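Local coordinates for protein cytochrome c (Shewanella violacea, PDB 6A3L) that binds a covalently attached heme c and probably serves in electron transfer, as expected of a cytochrome c', at residues T69-A73 / K74-D78. Sequence-based numbering, arbitrary orientation.
Sequences TEALA and KIWTD. With HEC (heme c), chain C.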
ATOM      1  N   THR A  69       9.671  17.259   2.962  1.00 55.61           N
ATOM      2  CA  THR A  69       9.021  16.767   1.764  1.00 53.41           C
ATOM      3  C   THR A  69       9.916  17.076   0.569  1.00 55.04           C
ATOM      4  O   THR A  69      10.679  18.046   0.583  1.00 55.57           O
ATOM      5  CB  THR A  69       7.613  17.387   1.617  1.00 53.00           C
ATOM      6  OG1 THR A  69       6.964  16.882   0.439  1.00 51.17           O
ATOM      7  CG2 THR A  69       7.682  18.898   1.593  1.00 52.66           C
ATOM      8  N   GLU A  70       9.863  16.209  -0.443  1.00 53.22           N
ATOM      9  CA  GLU A  70      10.520  16.461  -1.715  1.00 51.80           C
ATOM     10  C   GLU A  70       9.541  16.983  -2.752  1.00 54.65           C
ATOM     11  O   GLU A  70       9.887  17.078  -3.940  1.00 55.36           O
ATOM     12  CB  GLU A  70      11.213  15.200  -2.235  1.00 51.74           C
ATOM     13  CG  GLU A  70      12.254  14.601  -1.317  1.00 51.25           C
ATOM     14  CD  GLU A  70      13.494  15.474  -1.214  1.00 57.23           C
ATOM     15  OE1 GLU A  70      13.807  16.194  -2.185  1.00 55.05           O
ATOM     16  OE2 GLU A  70      14.184  15.414  -0.173  1.00 60.69           O
ATOM     17  N   ALA A  71       8.323  17.310  -2.333  1.00 50.90           N
ATOM     18  CA  ALA A  71       7.320  17.827  -3.246  1.00 50.15           C
ATOM     19  C   ALA A  71       7.564  19.306  -3.518  1.00 53.78           C
ATOM     20  O   ALA A  71       7.679  20.104  -2.583  1.00 56.16           O
ATOM     21  CB  ALA A  71       5.921  17.630  -2.668  1.00 49.96           C
ATOM     22  N   LEU A  72       7.647  19.669  -4.800  1.00 52.44           N
ATOM     23  CA  LEU A  72       7.761  21.071  -5.181  1.00 55.69           C
ATOM     24  C   LEU A  72       6.403  21.743  -5.054  1.00 52.87           C
ATOM     25  O   LEU A  72       5.374  21.166  -5.423  1.00 53.88           O
ATOM     26  CB  LEU A  72       8.279  21.211  -6.623  1.00 53.52           C
ATOM     27  CG  LEU A  72       9.737  20.827  -6.888  1.00 53.71           C
ATOM     28  CD1 LEU A  72       9.965  20.445  -8.332  1.00 55.08           C
ATOM     29  CD2 LEU A  72      10.667  21.960  -6.492  1.00 55.37           C
ATOM     30  N   ALA A  73       6.407  22.991  -4.584  1.00 52.86           N
ATOM     31  CA  ALA A  73       5.152  23.721  -4.441  1.00 53.80           C
ATOM     32  C   ALA A  73       4.426  23.882  -5.769  1.00 51.78           C
ATOM     33  O   ALA A  73       3.202  24.040  -5.780  1.00 51.35           O
ATOM     34  CB  ALA A  73       5.409  25.091  -3.815  1.00 53.63           C
ATOM     35  N   LYS A  74       5.146  23.789  -6.890  1.00 53.10           N
ATOM     36  CA  LYS A  74       4.518  23.884  -8.201  1.00 52.40           C
ATOM     37  C   LYS A  74       3.431  22.834  -8.394  1.00 52.28           C
ATOM     38  O   LYS A  74       2.578  22.999  -9.274  1.00 52.41           O
ATOM     39  CB  LYS A  74       5.594  23.761  -9.286  1.00 50.88           C
ATOM     40  CG  LYS A  74       5.089  23.922 -10.728  1.00 55.03           C
ATOM     41  CD  LYS A  74       6.195  23.706 -11.779  1.00 51.67           C
ATOM     42  CE  LYS A  74       7.247  22.737 -11.264  1.00 53.38           C
ATOM     43  NZ  LYS A  74       8.262  22.362 -12.275  1.00 54.59           N
ATOM     44  N   ILE A  75       3.392  21.801  -7.547  1.00 53.30           N
ATOM     45  CA  ILE A  75       2.336  20.795  -7.645  1.00 49.54           C
ATOM     46  C   ILE A  75       0.968  21.449  -7.531  1.00 50.89           C
ATOM     47  O   ILE A  75       0.057  21.146  -8.310  1.00 51.57           O
ATOM     48  CB  ILE A  75       2.525  19.706  -6.570  1.00 49.76           C
ATOM     49  CG1 ILE A  75       3.742  18.830  -6.874  1.00 47.77           C
ATOM     50  CG2 ILE A  75       1.222  18.900  -6.352  1.00 48.49           C
ATOM     51  CD1 ILE A  75       3.990  17.767  -5.842  1.00 49.09           C
ATOM     52  N   TRP A  76       0.813  22.373  -6.577  1.00 49.00           N
ATOM     53  CA  TRP A  76      -0.476  22.982  -6.268  1.00 50.50           C
ATOM     54  C   TRP A  76      -0.815  24.200  -7.128  1.00 51.53           C
ATOM     55  O   TRP A  76      -1.993  24.568  -7.217  1.00 50.68           O
ATOM     56  CB  TRP A  76      -0.528  23.341  -4.779  1.00 48.71           C
ATOM     57  CG  TRP A  76      -0.509  22.113  -3.934  1.00 49.51           C
ATOM     58  CD1 TRP A  76      -1.576  21.337  -3.604  1.00 49.53           C
ATOM     59  CD2 TRP A  76       0.636  21.509  -3.315  1.00 48.20           C
ATOM     60  NE1 TRP A  76      -1.172  20.288  -2.814  1.00 51.22           N
ATOM     61  CE2 TRP A  76       0.181  20.373  -2.615  1.00 50.14           C
ATOM     62  CE3 TRP A  76       1.996  21.826  -3.272  1.00 48.51           C
ATOM     63  CZ2 TRP A  76       1.041  19.545  -1.882  1.00 48.17           C
ATOM     64  CZ3 TRP A  76       2.850  21.002  -2.558  1.00 50.53           C
ATOM     65  CH2 TRP A  76       2.367  19.875  -1.862  1.00 50.51           C
ATOM     66  N   THR A  77       0.180  24.869  -7.717  1.00 57.04           N
ATOM     67  CA  THR A  77      -0.125  25.869  -8.738  1.00 53.51           C
ATOM     68  C   THR A  77      -0.640  25.218 -10.011  1.00 53.71           C
ATOM     69  O   THR A  77      -1.335  25.865 -10.800  1.00 55.53           O
ATOM     70  CB  THR A  77       1.102  26.727  -9.042  1.00 55.76           C
ATOM     71  OG1 THR A  77       2.102  25.927  -9.687  1.00 54.18           O
ATOM     72  CG2 THR A  77       1.662  27.351  -7.750  1.00 50.52           C
ATOM     73  N   ASP A  78      -0.278  23.965 -10.259  1.00 55.08           N
ATOM     74  CA  ASP A  78      -0.800  23.225 -11.405  1.00 54.74           C
ATOM     75  C   ASP A  78      -1.454  21.898 -11.005  1.00 53.78           C
ATOM     76  O   ASP A  78      -1.281  20.880 -11.683  1.00 52.69           O
ATOM     77  CB  ASP A  78       0.296  22.986 -12.442  1.00 54.55           C
ATOM     78  CG  ASP A  78      -0.253  22.915 -13.843  1.00 56.74           C
ATOM     79  OD1 ASP A  78      -1.464  22.618 -14.007  1.00 55.13           O
ATOM     80  OD2 ASP A  78       0.518  23.183 -14.782  1.00 61.34           O
TER
HETATM   81 FE   HEC C 201       6.988   9.150  -7.080  1.00 48.79          FE
HETATM   82  CHA HEC C 201       8.301  10.440  -4.133  1.00 43.05           C
HETATM   83  CHB HEC C 201       8.619   6.207  -6.522  1.00 44.14           C
HETATM   84  CHC HEC C 201       5.165   7.595  -9.614  1.00 47.49           C
HETATM   85  CHD HEC C 201       5.237  12.010  -7.543  1.00 41.81           C
HETATM   86  NA  HEC C 201       8.206   8.469  -5.596  1.00 44.83           N
HETATM   87  C1A HEC C 201       8.655   9.167  -4.494  1.00 41.71           C
HETATM   88  C2A HEC C 201       9.579   8.317  -3.802  1.00 41.42           C
HETATM   89  C3A HEC C 201       9.666   7.149  -4.447  1.00 42.27           C
HETATM   90  C4A HEC C 201       8.799   7.215  -5.595  1.00 43.05           C
HETATM   91  CMA HEC C 201      10.550   5.940  -4.051  1.00 42.99           C
HETATM   92  CAA HEC C 201      10.308   8.696  -2.508  1.00 35.62           C
HETATM   93  CBA HEC C 201       9.298   8.422  -1.379  1.00 40.66           C
HETATM   94  CGA HEC C 201      10.043   8.497  -0.074  1.00 39.73           C
HETATM   95  O1A HEC C 201      10.613   7.447   0.300  1.00 41.41           O
HETATM   96  O2A HEC C 201      10.090   9.579   0.570  1.00 38.30           O
HETATM   97  NB  HEC C 201       6.852   7.208  -7.900  1.00 46.69           N
HETATM   98  C1B HEC C 201       7.719   6.185  -7.566  1.00 44.73           C
HETATM   99  C2B HEC C 201       7.520   5.099  -8.501  1.00 43.63           C
HETATM  100  C3B HEC C 201       6.574   5.469  -9.387  1.00 43.24           C
HETATM  101  C4B HEC C 201       6.129   6.805  -9.010  1.00 46.21           C
HETATM  102  CMB HEC C 201       8.328   3.780  -8.436  1.00 44.20           C
HETATM  103  CAB HEC C 201       6.003   4.635 -10.567  1.00 45.11           C
HETATM  104  CBB HEC C 201       5.822   3.308 -10.448  1.00 42.88           C
HETATM  105  NC  HEC C 201       5.470   9.690  -8.308  1.00 41.72           N
HETATM  106  C1C HEC C 201       4.905   8.931  -9.324  1.00 46.21           C
HETATM  107  C2C HEC C 201       3.976   9.785 -10.043  1.00 44.42           C
HETATM  108  C3C HEC C 201       4.006  11.016  -9.501  1.00 42.71           C
HETATM  109  C4C HEC C 201       4.936  10.964  -8.383  1.00 43.01           C
HETATM  110  CMC HEC C 201       3.162   9.310 -11.267  1.00 48.11           C
HETATM  111  CAC HEC C 201       3.194  12.279  -9.911  1.00 42.98           C
HETATM  112  CBC HEC C 201       1.940  12.193 -10.376  1.00 41.23           C
HETATM  113  ND  HEC C 201       6.809  10.885  -6.012  1.00 43.27           N
HETATM  114  C1D HEC C 201       6.026  11.952  -6.418  1.00 42.87           C
HETATM  115  C2D HEC C 201       6.186  13.011  -5.458  1.00 44.94           C
HETATM  116  C3D HEC C 201       7.036  12.590  -4.508  1.00 44.75           C
HETATM  117  C4D HEC C 201       7.448  11.245  -4.844  1.00 43.02           C
HETATM  118  CMD HEC C 201       5.481  14.386  -5.551  1.00 45.23           C
HETATM  119  CAD HEC C 201       7.493  13.386  -3.262  1.00 48.22           C
HETATM  120  CBD HEC C 201       6.793  12.891  -1.987  1.00 46.59           C
HETATM  121  CGD HEC C 201       7.283  13.687  -0.797  1.00 45.38           C
HETATM  122  O1D HEC C 201       8.474  13.561  -0.427  1.00 45.90           O
HETATM  123  O2D HEC C 201       6.493  14.462  -0.215  1.00 48.00           O
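I75 touches A71 with CD1, the end of a side chain that packs a short turn against the heme, while T69 and E70 supply the polar hold. CB and CG1 run past the carbonyl oxygen of L72, CG1 at 3.2 Å from L72 O. With CG1 anti to the carbonyl carbon (chi1 -70°) and the chain then extended, CD1 reaches A71 CB at 3.7 Å and the heme methyl CMD, also at 3.7 Å. The other branch, CG2, lies over the centre of one face of the W76 indole. The same L72 O accepts a nearly straight bond from I75 N (3.0 Å, 169°), and W76 N bonds to A73 O, two successive backbone bonds that hold the turn. Upstream, T69 OG1 gives its proton to heme propionate O2D (2.6 Å), accepts from A71 N in an ST turn and is also bonded to R13 NH2, while E70 N holds the other oxygen, O1D, at 3.0 Å. A valine at T69 would probably leave O2D without this donor and A71 N and R13 NH2 without their partner, setting the turn free to shift. Residues 69-78 run from the loop after helix 39-53, through the short helix 74-77, to D78, the N-cap of helix 79-99, with A71 and W76 touching R13 of helix 6-31 and I75 touching Y126 of helix 105-126.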